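Local coordinates for beta-L-arabinobiosidase (Bacteroides thetaiotaomicron, PDB 5MQR), which probably acts as a glycosidase on arabinofuranose-containing plant pectin, and may have sialidase activity, at residues T73-P78 / Y91-S96; D272-S277 / T284-D289; M636-I641 / R1012-N1017; N1065-W1070 / R1084-G1089. All blocks are in the same frame, centred on the assembly; numbering follows the deposited sequence.

The four contacts follow one another along the chain and spread over nearly its whole length. Interactions 1 and 2 are hairpin pairings in separate four-stranded antiparallel sheets of the propeller-like N-terminal part, their centres about 32 Å apart. Interaction 3, between the loop after helix 627-636 and a loop of the helical glycosidase region, lies across the centre of the chain, its centre about 74 Å from that of interaction 1. Interaction 4, a third hairpin, sits in a five-stranded sheet; its centre is about 34 Å from that of interaction 3 and about 37 Å from that of interaction 2. None touches another. Together they illustrate a multidomain enzyme whose hairpins build modules locally, whereas interaction 3 joins segments 371 residues apart.

Interaction 1 of 4, residues T73-P78 / Y91-S96; sequences TYNHQP and YLADPS
L92 and Y74 stand side by side, pointing the same way, on the closely packed face of this antiparallel hairpin. L92 CD1 touches the edge of the tyrosine ring, 3.9 Å from Y74 CE2, and L92 CD2 lies 4.0 Å from Q77 CB. With its CG between the backbone N and the carbonyl carbon (chi1 64°), L92 can send one methyl to each neighbour. Trimming this side chain to an alanine would probably open a gap between Y74 and Q77 and let the ring edge shift. D94 flanks the same ring, its carboxylate turned 82° from it and its OD1 bonded to S103. Backbone bonds fix the register, H76 N reaching L92 O at 2.9 Å.

The other face is more polar but also buried: N75 OD1 meets the edge of the Y91 ring, 3.4 Å from Y91 CE2, and a water bridges it to Y91 OH, while N75 ND2 goes to W72 and E396. The looser part is the partly exposed end at P95 and S96. There T73 N bonds P95 O at 2.9 Å, and a second water links T73 OG1, also bound by R61, to S96 O.

The pair forms two strands, 74-83 and 86-94, of a four-stranded sheet consistent with a propeller blade; L92 packs on strand 148-157, whereas N75 and Y91 meet strand 397-403 and strand 104-110 continues the sheet beyond 86-94.

Interaction 2 of 4, residues D272-S277 / T284-D289; sequences DGRIAS and TSISED
The guanidinium of R274 meets E288 and D272 at its edges, the first across the hairpin and the second within its own turn. D272 OD1 lies in the guanidinium plane, while E288 OE2 sits near that plane at 3.9 Å from R274 NH1, a long salt bridge, with the carboxylate turned 54° from the guanidinium. I286 CG2 approaches obliquely, 4.1 Å from R274 NH1. A bend at chi3 (-63°) swings the arginine head round so that R274 NE makes a closer salt bridge, 3.1 Å to D272 OD2 on its syn side. D272 OD1 also accepts the backbone N of R274, closing an Asx turn; the aspartate thus holds both ends of the arginine, and the exposed E288 adds a looser second charge.

Beyond this network the strands pair regularly, I275 N reaching S287 O at 2.9 Å. A276 CB packs on I286 CD1 on one face. At the far end T284 OG1, swung away from its own backbone N (chi1 -168°), donates to S277 O at 2.6 Å. S277 O also takes a weak bond from S285 N, so two donors share it.

S287 and D289 begin an Asp box, the turn motif of sialidase-like propellers: S287 OG bonds G291 and T293, and D289 bonds T293. Strand 275-278 lies between 266-269 and 283-287, and strand 299-300 completes the four-stranded sheet, I275 and A276 touching side chains of 266-269.

Interaction 3 of 4, residues M636-I641 / R1012-N1017; sequences MEDENI and RSRYYN
The hydroxyl of Y1015 is gripped by two groups, one from across the contact and one from its own turn: Y1015 OH donates to E637 OE1 at 2.5 Å and accepts from R1014 NH2 at 2.9 Å. E637 OE1 is met on its anti side, and the other oxygen, E637 OE2, forms a salt bridge with R991. This pair of bonds on the hydroxyl fixes where the phenol ends, and K681 adds a cation-pi contact to its ring.

R1014 forms the second centre. A bend at chi3 (64°) carries its guanidinium to D638, where R1014 NH2 donates to the backbone oxygen D638 O at 2.8 Å and R1014 NH1 makes a salt bridge to D638 OD1 at 3.3 Å. Two nitrogens thus hold one residue end-on, by its main chain and its side chain at once. Over one guanidinium face lies the amide of N640, stacked with the planes only 21° apart and CG offset toward the rim. The same amide turns N640 OD1 to the edge of the tyrosine ring, 3.3 Å from Y1015 CE2, while its ND2 binds E1011. Two waters complete the polar web: one accepts from R1014 NE and donates to E637 OE1, the other accepts from N640 ND2 and donates to R1014 O.

R1014 and Y1015 are the corner residues of a type II beta turn from S1013 to Y1016. Both side chains of the turn clasp the loop leaving helix 627-636, tying it to the glycosidase region beside helix 666-680.

Interaction 4 of 4, residues N1065-W1070 / R1084-G1089; sequences NLTILW and RIFVNG
This is an antiparallel beta-hairpin contact in the region related to the C-terminal domain of family 65 glycosyl hydrolases, running from N1065 opposite N1088 to L1069 opposite R1084. At the first end an asparagine side chain extends the pairing after the strand stops: N1088 OD1 accepts N1065 N at 2.8 Å, and N1088 N returns a bond to N1065 O. The residue has left strand geometry for a positive phi, so its amide stands in for the carbonyl a regular strand would offer. A water adds to this closure by donating to N1065 O and to T1067 OG1, which also bonds D1057, and by accepting from G1089 N at 3.0 Å.

On the face with T1067 and L1069, F1086 is the hub. F1086 CB lies 3.9 Å from T1067 CB, and F1086 CE1 lies 3.8 Å from L1069 CD2, both partners meeting the ring obliquely. A chi1 of 66° tips the L1069 side chain toward the partner strand, so that L1069 CD1 also reaches R1084 CB at 4.1 Å. A serine in place of L1069 would probably leave F1086 CE1 and R1084 CB without their apolar neighbour and open a gap between them. Across the other face L1066 CD2 lies beside V1087 CG2 at 3.9 Å.

Strands 1064-1071 and 1082-1087 are inner strands of a five-stranded sheet, flanked by 1053-1061 and 1090-1095; strand 1040-1042 packs on L1066, I1068, I1085 and V1087, and F620 meets the ring of F1086.

Interaction 1 of 4, residues T73-P78 / Y91-S96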
# COMPACT_ATOMS: atom_id res chain seq x y z
N THR A 73 11.34 0.52 -41.46
CA THR A 73 10.78 1.57 -40.61
C THR A 73 9.29 1.45 -40.27
O THR A 73 8.77 2.29 -39.55
CB THR A 73 11.04 2.97 -41.17
OG1 THR A 73 10.31 3.14 -42.38
CG2 THR A 73 12.54 3.17 -41.43
N TYR A 74 8.62 0.42 -40.80
CA TYR A 74 7.32 -0.03 -40.30
C TYR A 74 7.56 -1.27 -39.47
O TYR A 74 7.91 -2.32 -40.01
CB TYR A 74 6.34 -0.34 -41.44
CG TYR A 74 5.01 -0.89 -40.93
CD1 TYR A 74 4.02 -0.05 -40.47
CD2 TYR A 74 4.76 -2.26 -40.92
CE1 TYR A 74 2.82 -0.54 -40.01
CE2 TYR A 74 3.56 -2.77 -40.45
CZ TYR A 74 2.59 -1.90 -39.99
OH TYR A 74 1.40 -2.39 -39.53
N ASN A 75 7.35 -1.15 -38.16
CA ASN A 75 7.57 -2.23 -37.21
C ASN A 75 6.40 -2.18 -36.22
O ASN A 75 6.17 -1.14 -35.61
CB ASN A 75 8.90 -2.04 -36.47
CG ASN A 75 10.12 -1.95 -37.41
OD1 ASN A 75 10.59 -2.96 -37.94
ND2 ASN A 75 10.63 -0.72 -37.61
N HIS A 76 5.68 -3.30 -36.05
CA HIS A 76 4.40 -3.29 -35.31
C HIS A 76 4.01 -4.67 -34.80
O HIS A 76 4.66 -5.67 -35.12
CB HIS A 76 3.32 -2.73 -36.24
CG HIS A 76 2.08 -2.25 -35.56
ND1 HIS A 76 2.06 -1.61 -34.34
CD2 HIS A 76 0.79 -2.27 -35.99
CE1 HIS A 76 0.83 -1.28 -34.03
NE2 HIS A 76 0.04 -1.66 -35.02
N GLN A 77 2.97 -4.70 -33.96
CA GLN A 77 2.27 -5.93 -33.58
C GLN A 77 3.17 -6.93 -32.86
O GLN A 77 3.42 -8.04 -33.38
CB GLN A 77 1.62 -6.56 -34.80
CG GLN A 77 0.64 -7.66 -34.45
CD GLN A 77 -0.73 -7.40 -35.02
OE1 GLN A 77 -1.73 -7.41 -34.28
NE2 GLN A 77 -0.79 -7.11 -36.32
N PRO A 78 3.67 -6.54 -31.68
CA PRO A 78 4.52 -7.46 -30.95
C PRO A 78 3.74 -8.58 -30.26
O PRO A 78 2.57 -8.40 -29.92
CB PRO A 78 5.23 -6.56 -29.92
CG PRO A 78 4.28 -5.44 -29.69
CD PRO A 78 3.57 -5.23 -31.01
N TYR A 91 7.84 -9.61 -33.61
CA TYR A 91 7.18 -8.47 -34.22
C TYR A 91 7.22 -8.57 -35.74
O TYR A 91 8.01 -9.32 -36.29
CB TYR A 91 7.74 -7.13 -33.70
CG TYR A 91 9.11 -6.72 -34.18
CD1 TYR A 91 10.26 -7.11 -33.48
CD2 TYR A 91 9.27 -5.92 -35.31
CE1 TYR A 91 11.53 -6.72 -33.90
CE2 TYR A 91 10.53 -5.53 -35.75
CZ TYR A 91 11.66 -5.94 -35.06
OH TYR A 91 12.89 -5.54 -35.50
N LEU A 92 6.36 -7.81 -36.40
CA LEU A 92 6.35 -7.80 -37.84
C LEU A 92 6.76 -6.48 -38.42
O LEU A 92 6.68 -5.46 -37.78
CB LEU A 92 5.03 -8.28 -38.40
CG LEU A 92 3.78 -7.49 -38.17
CD1 LEU A 92 3.52 -6.45 -39.26
CD2 LEU A 92 2.63 -8.53 -38.10
N ALA A 93 7.23 -6.55 -39.65
CA ALA A 93 7.87 -5.41 -40.26
C ALA A 93 7.71 -5.42 -41.76
O ALA A 93 7.71 -6.48 -42.40
CB ALA A 93 9.36 -5.39 -39.87
N ASP A 94 7.58 -4.22 -42.31
CA ASP A 94 7.68 -3.95 -43.73
C ASP A 94 8.72 -2.80 -43.85
O ASP A 94 8.99 -2.07 -42.87
CB ASP A 94 6.34 -3.47 -44.30
CG ASP A 94 5.23 -4.57 -44.31
OD1 ASP A 94 5.08 -5.36 -43.35
OD2 ASP A 94 4.45 -4.60 -45.29
N PRO A 95 9.31 -2.63 -45.05
CA PRO A 95 10.31 -1.57 -45.18
C PRO A 95 9.83 -0.17 -44.84
O PRO A 95 10.62 0.61 -44.31
CB PRO A 95 10.73 -1.67 -46.65
CG PRO A 95 10.63 -3.14 -46.90
CD PRO A 95 9.35 -3.54 -46.20
N SER A 96 8.56 0.15 -45.09
CA SER A 96 8.10 1.49 -44.73
C SER A 96 6.61 1.69 -44.51
O SER A 96 6.24 2.57 -43.73
CB SER A 96 8.56 2.49 -45.80
OG SER A 96 8.06 2.10 -47.06
O HOH W 1 7.85 4.27 -42.37
O HOH W 2 12.99 -3.81 -37.54

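Interaction 2 of 4, residues D272-S277 / T284-D289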
# COMPACT_ATOMS: atom_id res chain seq x y z
N ASP A 272 -12.86 -18.04 -10.16
CA ASP A 272 -13.76 -19.22 -10.22
C ASP A 272 -13.49 -20.18 -11.40
O ASP A 272 -14.22 -21.15 -11.59
CB ASP A 272 -15.26 -18.80 -10.17
CG ASP A 272 -15.71 -17.87 -11.36
OD1 ASP A 272 -15.13 -17.86 -12.47
OD2 ASP A 272 -16.68 -17.11 -11.14
N GLY A 273 -12.47 -19.93 -12.22
CA GLY A 273 -12.16 -20.81 -13.35
C GLY A 273 -12.87 -20.48 -14.65
O GLY A 273 -12.59 -21.11 -15.67
N ARG A 274 -13.79 -19.52 -14.66
CA ARG A 274 -14.34 -19.04 -15.93
C ARG A 274 -13.28 -18.21 -16.66
O ARG A 274 -12.33 -17.72 -16.05
CB ARG A 274 -15.60 -18.21 -15.72
CG ARG A 274 -16.76 -19.00 -15.12
CD ARG A 274 -18.00 -18.14 -14.97
NE ARG A 274 -17.81 -17.02 -14.05
CZ ARG A 274 -18.58 -15.93 -13.98
NH1 ARG A 274 -19.64 -15.78 -14.79
NH2 ARG A 274 -18.30 -14.97 -13.11
N ILE A 275 -13.45 -18.08 -17.98
CA ILE A 275 -12.49 -17.33 -18.79
C ILE A 275 -13.14 -16.03 -19.30
O ILE A 275 -14.22 -16.07 -19.91
CB ILE A 275 -11.96 -18.20 -19.94
CG1 ILE A 275 -11.15 -19.40 -19.36
CG2 ILE A 275 -11.13 -17.37 -20.91
CD1 ILE A 275 -10.84 -20.48 -20.34
N ALA A 276 -12.49 -14.91 -19.04
CA ALA A 276 -12.92 -13.60 -19.50
C ALA A 276 -12.11 -13.23 -20.74
O ALA A 276 -10.90 -13.40 -20.73
CB ALA A 276 -12.72 -12.54 -18.43
N SER A 277 -12.78 -12.71 -21.78
CA SER A 277 -12.14 -12.29 -23.01
C SER A 277 -12.22 -10.79 -23.23
O SER A 277 -13.13 -10.10 -22.74
CB SER A 277 -12.79 -12.99 -24.21
OG SER A 277 -14.16 -12.64 -24.36
N THR A 284 -16.06 -7.50 -24.81
CA THR A 284 -15.75 -8.44 -23.75
C THR A 284 -16.82 -9.49 -23.57
O THR A 284 -18.00 -9.24 -23.82
CB THR A 284 -15.43 -7.69 -22.45
OG1 THR A 284 -14.86 -8.59 -21.49
CG2 THR A 284 -16.69 -7.02 -21.91
N SER A 285 -16.39 -10.68 -23.17
CA SER A 285 -17.29 -11.79 -22.90
C SER A 285 -16.71 -12.74 -21.84
O SER A 285 -15.71 -12.42 -21.15
CB SER A 285 -17.63 -12.54 -24.19
OG SER A 285 -18.56 -13.57 -23.95
N ILE A 286 -17.41 -13.85 -21.66
CA ILE A 286 -17.08 -14.86 -20.66
C ILE A 286 -17.37 -16.21 -21.26
O ILE A 286 -18.34 -16.36 -22.02
CB ILE A 286 -17.98 -14.75 -19.41
CG1 ILE A 286 -17.88 -13.38 -18.75
CG2 ILE A 286 -17.64 -15.85 -18.41
CD1 ILE A 286 -16.69 -13.16 -17.87
N SER A 287 -16.54 -17.19 -20.92
CA SER A 287 -16.74 -18.58 -21.31
C SER A 287 -16.68 -19.43 -20.05
O SER A 287 -15.80 -19.24 -19.20
CB SER A 287 -15.68 -19.06 -22.30
OG SER A 287 -15.87 -20.43 -22.63
N GLU A 288 -17.63 -20.36 -19.93
CA GLU A 288 -17.70 -21.30 -18.82
C GLU A 288 -17.29 -22.71 -19.25
O GLU A 288 -17.31 -23.60 -18.43
CB GLU A 288 -19.13 -21.33 -18.26
CG GLU A 288 -19.57 -19.96 -17.74
CD GLU A 288 -20.94 -19.94 -17.10
OE1 GLU A 288 -21.80 -20.77 -17.48
OE2 GLU A 288 -21.16 -19.06 -16.25
N ASP A 289 -16.90 -22.91 -20.50
CA ASP A 289 -16.59 -24.25 -21.02
C ASP A 289 -15.19 -24.32 -21.64
O ASP A 289 -14.94 -25.09 -22.56
CB ASP A 289 -17.71 -24.72 -21.98
CG ASP A 289 -17.79 -23.90 -23.27
OD1 ASP A 289 -17.06 -22.89 -23.44
OD2 ASP A 289 -18.58 -24.28 -24.17

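Interaction 3 of 4, residues M636-I641 / R1012-N1017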
# COMPACT_ATOMS: atom_id res chain seq x y z
N MSE A 636 -21.36 19.22 16.48
CA MSE A 636 -22.56 18.43 16.87
C MSE A 636 -23.18 18.82 18.19
O MSE A 636 -24.35 18.49 18.45
CB MSE A 636 -22.25 16.93 16.85
CG MSE A 636 -21.41 16.46 18.04
SE MSE A 636 -20.81 14.62 17.71
CE MSE A 636 -19.70 14.46 19.35
N GLU A 637 -22.41 19.50 19.03
CA GLU A 637 -22.85 19.89 20.37
C GLU A 637 -21.98 21.05 20.87
O GLU A 637 -20.89 21.31 20.33
CB GLU A 637 -22.81 18.68 21.36
CG GLU A 637 -21.43 18.01 21.51
CD GLU A 637 -21.45 16.54 21.99
OE1 GLU A 637 -20.43 16.11 22.62
OE2 GLU A 637 -22.45 15.81 21.75
N ASP A 638 -22.45 21.76 21.89
CA ASP A 638 -21.70 22.86 22.48
C ASP A 638 -20.40 22.38 23.14
O ASP A 638 -20.30 21.23 23.61
CB ASP A 638 -22.55 23.67 23.50
CG ASP A 638 -22.85 22.87 24.79
OD1 ASP A 638 -23.49 21.80 24.68
OD2 ASP A 638 -22.48 23.31 25.91
N GLU A 639 -19.42 23.27 23.16
CA GLU A 639 -18.19 23.10 23.92
C GLU A 639 -18.44 23.66 25.33
O GLU A 639 -18.40 24.87 25.54
CB GLU A 639 -17.07 23.84 23.19
CG GLU A 639 -15.68 23.62 23.78
CD GLU A 639 -14.57 24.23 22.93
OE1 GLU A 639 -14.83 25.15 22.14
OE2 GLU A 639 -13.40 23.78 23.07
N ASN A 640 -18.69 22.78 26.30
CA ASN A 640 -19.10 23.22 27.63
C ASN A 640 -17.96 23.82 28.45
O ASN A 640 -18.17 24.81 29.19
CB ASN A 640 -19.79 22.11 28.43
CG ASN A 640 -18.90 20.90 28.69
OD1 ASN A 640 -18.15 20.48 27.81
ND2 ASN A 640 -18.97 20.35 29.90
N ILE A 641 -16.77 23.23 28.33
CA ILE A 641 -15.61 23.63 29.12
C ILE A 641 -14.38 23.56 28.24
O ILE A 641 -14.14 22.54 27.58
CB ILE A 641 -15.41 22.71 30.34
CG1 ILE A 641 -16.49 22.97 31.39
CG2 ILE A 641 -14.05 22.95 30.98
CD1 ILE A 641 -16.54 21.92 32.50
N ARG A 1012 -21.59 16.89 34.28
CA ARG A 1012 -20.42 16.20 34.85
C ARG A 1012 -19.90 14.98 34.06
O ARG A 1012 -18.69 14.73 34.02
CB ARG A 1012 -20.72 15.76 36.28
CG ARG A 1012 -21.90 14.81 36.43
CD ARG A 1012 -22.12 14.44 37.90
NE ARG A 1012 -21.33 13.28 38.29
CZ ARG A 1012 -21.21 12.83 39.54
NH1 ARG A 1012 -21.80 13.45 40.57
NH2 ARG A 1012 -20.50 11.73 39.76
N SER A 1013 -20.82 14.20 33.48
CA SER A 1013 -20.45 12.97 32.79
C SER A 1013 -19.83 13.19 31.41
O SER A 1013 -19.16 12.30 30.89
CB SER A 1013 -21.65 12.06 32.61
OG SER A 1013 -22.04 11.56 33.85
N ARG A 1014 -20.09 14.35 30.82
CA ARG A 1014 -19.69 14.59 29.44
C ARG A 1014 -18.18 14.54 29.30
O ARG A 1014 -17.48 15.21 30.05
CB ARG A 1014 -20.21 15.94 28.94
CG ARG A 1014 -21.71 15.99 28.80
CD ARG A 1014 -22.18 17.37 28.38
NE ARG A 1014 -21.68 17.72 27.05
CZ ARG A 1014 -21.79 18.92 26.48
NH1 ARG A 1014 -22.42 19.91 27.13
NH2 ARG A 1014 -21.29 19.14 25.26
N TYR A 1015 -17.71 13.74 28.34
CA TYR A 1015 -16.28 13.62 28.02
C TYR A 1015 -15.46 13.05 29.18
O TYR A 1015 -14.31 13.44 29.36
CB TYR A 1015 -15.69 14.97 27.56
CG TYR A 1015 -16.60 15.73 26.60
CD1 TYR A 1015 -16.98 15.17 25.37
CD2 TYR A 1015 -17.08 16.99 26.91
CE1 TYR A 1015 -17.83 15.83 24.50
CE2 TYR A 1015 -17.92 17.67 26.03
CZ TYR A 1015 -18.30 17.08 24.84
OH TYR A 1015 -19.13 17.77 23.99
N TYR A 1016 -16.03 12.12 29.95
CA TYR A 1016 -15.34 11.56 31.10
C TYR A 1016 -14.05 10.82 30.69
O TYR A 1016 -14.01 10.06 29.72
CB TYR A 1016 -16.29 10.64 31.86
CG TYR A 1016 -15.96 10.36 33.31
CD1 TYR A 1016 -15.65 11.40 34.21
CD2 TYR A 1016 -16.02 9.06 33.81
CE1 TYR A 1016 -15.37 11.14 35.52
CE2 TYR A 1016 -15.77 8.81 35.14
CZ TYR A 1016 -15.43 9.85 35.99
OH TYR A 1016 -15.15 9.60 37.31
N ASN A 1017 -13.00 11.05 31.45
CA ASN A 1017 -11.69 10.51 31.16
C ASN A 1017 -11.24 9.64 32.33
O ASN A 1017 -10.53 10.09 33.23
CB ASN A 1017 -10.70 11.66 30.92
CG ASN A 1017 -9.32 11.16 30.58
OD1 ASN A 1017 -9.16 10.04 30.03
ND2 ASN A 1017 -8.29 11.94 30.93
O HOH W 3 -21.20 15.23 25.51
O HOH W 4 -18.11 17.76 31.36

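Interaction 4 of 4, residues N1065-W1070 / R1084-G1089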
# COMPACT_ATOMS: atom_id res chain seq x y z
N ASN A 1065 8.52 5.13 13.08
CA ASN A 1065 7.13 5.30 12.68
C ASN A 1065 6.58 3.98 12.15
O ASN A 1065 7.07 3.50 11.13
CB ASN A 1065 7.01 6.38 11.61
CG ASN A 1065 7.45 7.74 12.12
OD1 ASN A 1065 6.94 8.22 13.13
ND2 ASN A 1065 8.40 8.35 11.45
N LEU A 1066 5.59 3.38 12.83
CA LEU A 1066 5.08 2.07 12.39
C LEU A 1066 3.76 2.17 11.70
O LEU A 1066 2.95 3.06 11.99
CB LEU A 1066 4.95 1.04 13.53
CG LEU A 1066 6.11 0.74 14.47
CD1 LEU A 1066 5.87 -0.53 15.29
CD2 LEU A 1066 7.42 0.64 13.76
N THR A 1067 3.56 1.22 10.80
CA THR A 1067 2.29 1.01 10.14
C THR A 1067 1.95 -0.46 10.22
O THR A 1067 2.81 -1.30 9.98
CB THR A 1067 2.38 1.36 8.65
OG1 THR A 1067 3.00 2.63 8.53
CG2 THR A 1067 1.04 1.36 7.99
N ILE A 1068 0.71 -0.77 10.55
CA ILE A 1068 0.25 -2.15 10.54
C ILE A 1068 -0.99 -2.15 9.68
O ILE A 1068 -1.92 -1.40 9.93
CB ILE A 1068 -0.13 -2.65 11.95
CG1 ILE A 1068 1.09 -2.63 12.88
CG2 ILE A 1068 -0.76 -4.04 11.88
CD1 ILE A 1068 0.73 -2.63 14.35
N LEU A 1069 -1.01 -3.02 8.69
CA LEU A 1069 -2.13 -3.11 7.82
C LEU A 1069 -2.46 -4.51 7.38
O LEU A 1069 -1.63 -5.42 7.39
CB LEU A 1069 -1.93 -2.19 6.62
CG LEU A 1069 -0.83 -2.44 5.58
CD1 LEU A 1069 -1.23 -3.53 4.57
CD2 LEU A 1069 -0.52 -1.12 4.86
N TRP A 1070 -3.71 -4.62 6.98
CA TRP A 1070 -4.31 -5.86 6.55
C TRP A 1070 -5.07 -5.53 5.28
O TRP A 1070 -5.80 -4.55 5.23
CB TRP A 1070 -5.28 -6.38 7.61
CG TRP A 1070 -6.17 -7.46 7.11
CD1 TRP A 1070 -7.50 -7.37 6.89
CD2 TRP A 1070 -5.79 -8.79 6.71
NE1 TRP A 1070 -7.99 -8.56 6.40
CE2 TRP A 1070 -6.96 -9.46 6.29
CE3 TRP A 1070 -4.57 -9.49 6.70
CZ2 TRP A 1070 -6.96 -10.80 5.85
CZ3 TRP A 1070 -4.57 -10.85 6.26
CH2 TRP A 1070 -5.76 -11.48 5.84
N ARG A 1084 0.71 -6.77 7.03
CA ARG A 1084 2.05 -6.22 6.84
C ARG A 1084 2.37 -5.18 7.88
O ARG A 1084 1.50 -4.44 8.32
CB ARG A 1084 2.17 -5.58 5.47
CG ARG A 1084 2.36 -6.60 4.39
CD ARG A 1084 2.32 -6.01 2.98
NE ARG A 1084 1.89 -7.06 2.06
CZ ARG A 1084 2.70 -7.86 1.38
NH1 ARG A 1084 4.00 -7.68 1.41
NH2 ARG A 1084 2.18 -8.81 0.62
N ILE A 1085 3.64 -5.13 8.24
CA ILE A 1085 4.19 -4.15 9.16
C ILE A 1085 5.20 -3.32 8.38
O ILE A 1085 6.04 -3.89 7.69
CB ILE A 1085 4.94 -4.82 10.31
CG1 ILE A 1085 3.96 -5.65 11.13
CG2 ILE A 1085 5.64 -3.77 11.19
CD1 ILE A 1085 4.64 -6.58 12.12
N PHE A 1086 5.11 -2.00 8.52
CA PHE A 1086 6.10 -1.11 7.95
C PHE A 1086 6.79 -0.33 9.06
O PHE A 1086 6.17 0.05 10.05
CB PHE A 1086 5.48 -0.15 6.92
CG PHE A 1086 4.90 -0.83 5.70
CD1 PHE A 1086 3.67 -1.49 5.78
CD2 PHE A 1086 5.55 -0.78 4.46
CE1 PHE A 1086 3.12 -2.13 4.66
CE2 PHE A 1086 5.02 -1.42 3.34
CZ PHE A 1086 3.79 -2.09 3.44
N VAL A 1087 8.09 -0.12 8.87
CA VAL A 1087 8.91 0.76 9.70
C VAL A 1087 9.41 1.89 8.80
O VAL A 1087 10.11 1.63 7.81
CB VAL A 1087 10.11 -0.03 10.27
CG1 VAL A 1087 11.04 0.88 11.09
CG2 VAL A 1087 9.60 -1.20 11.08
N ASN A 1088 9.06 3.13 9.14
CA ASN A 1088 9.38 4.31 8.32
C ASN A 1088 9.09 4.07 6.84
O ASN A 1088 9.90 4.39 5.97
CB ASN A 1088 10.82 4.75 8.55
CG ASN A 1088 11.08 5.07 10.01
OD1 ASN A 1088 10.17 5.30 10.80
ND2 ASN A 1088 12.34 5.07 10.39
N GLY A 1089 7.93 3.49 6.59
CA GLY A 1089 7.46 3.20 5.25
C GLY A 1089 8.13 2.08 4.49
O GLY A 1089 7.85 1.91 3.31
O HOH W 5 5.80 3.05 8.64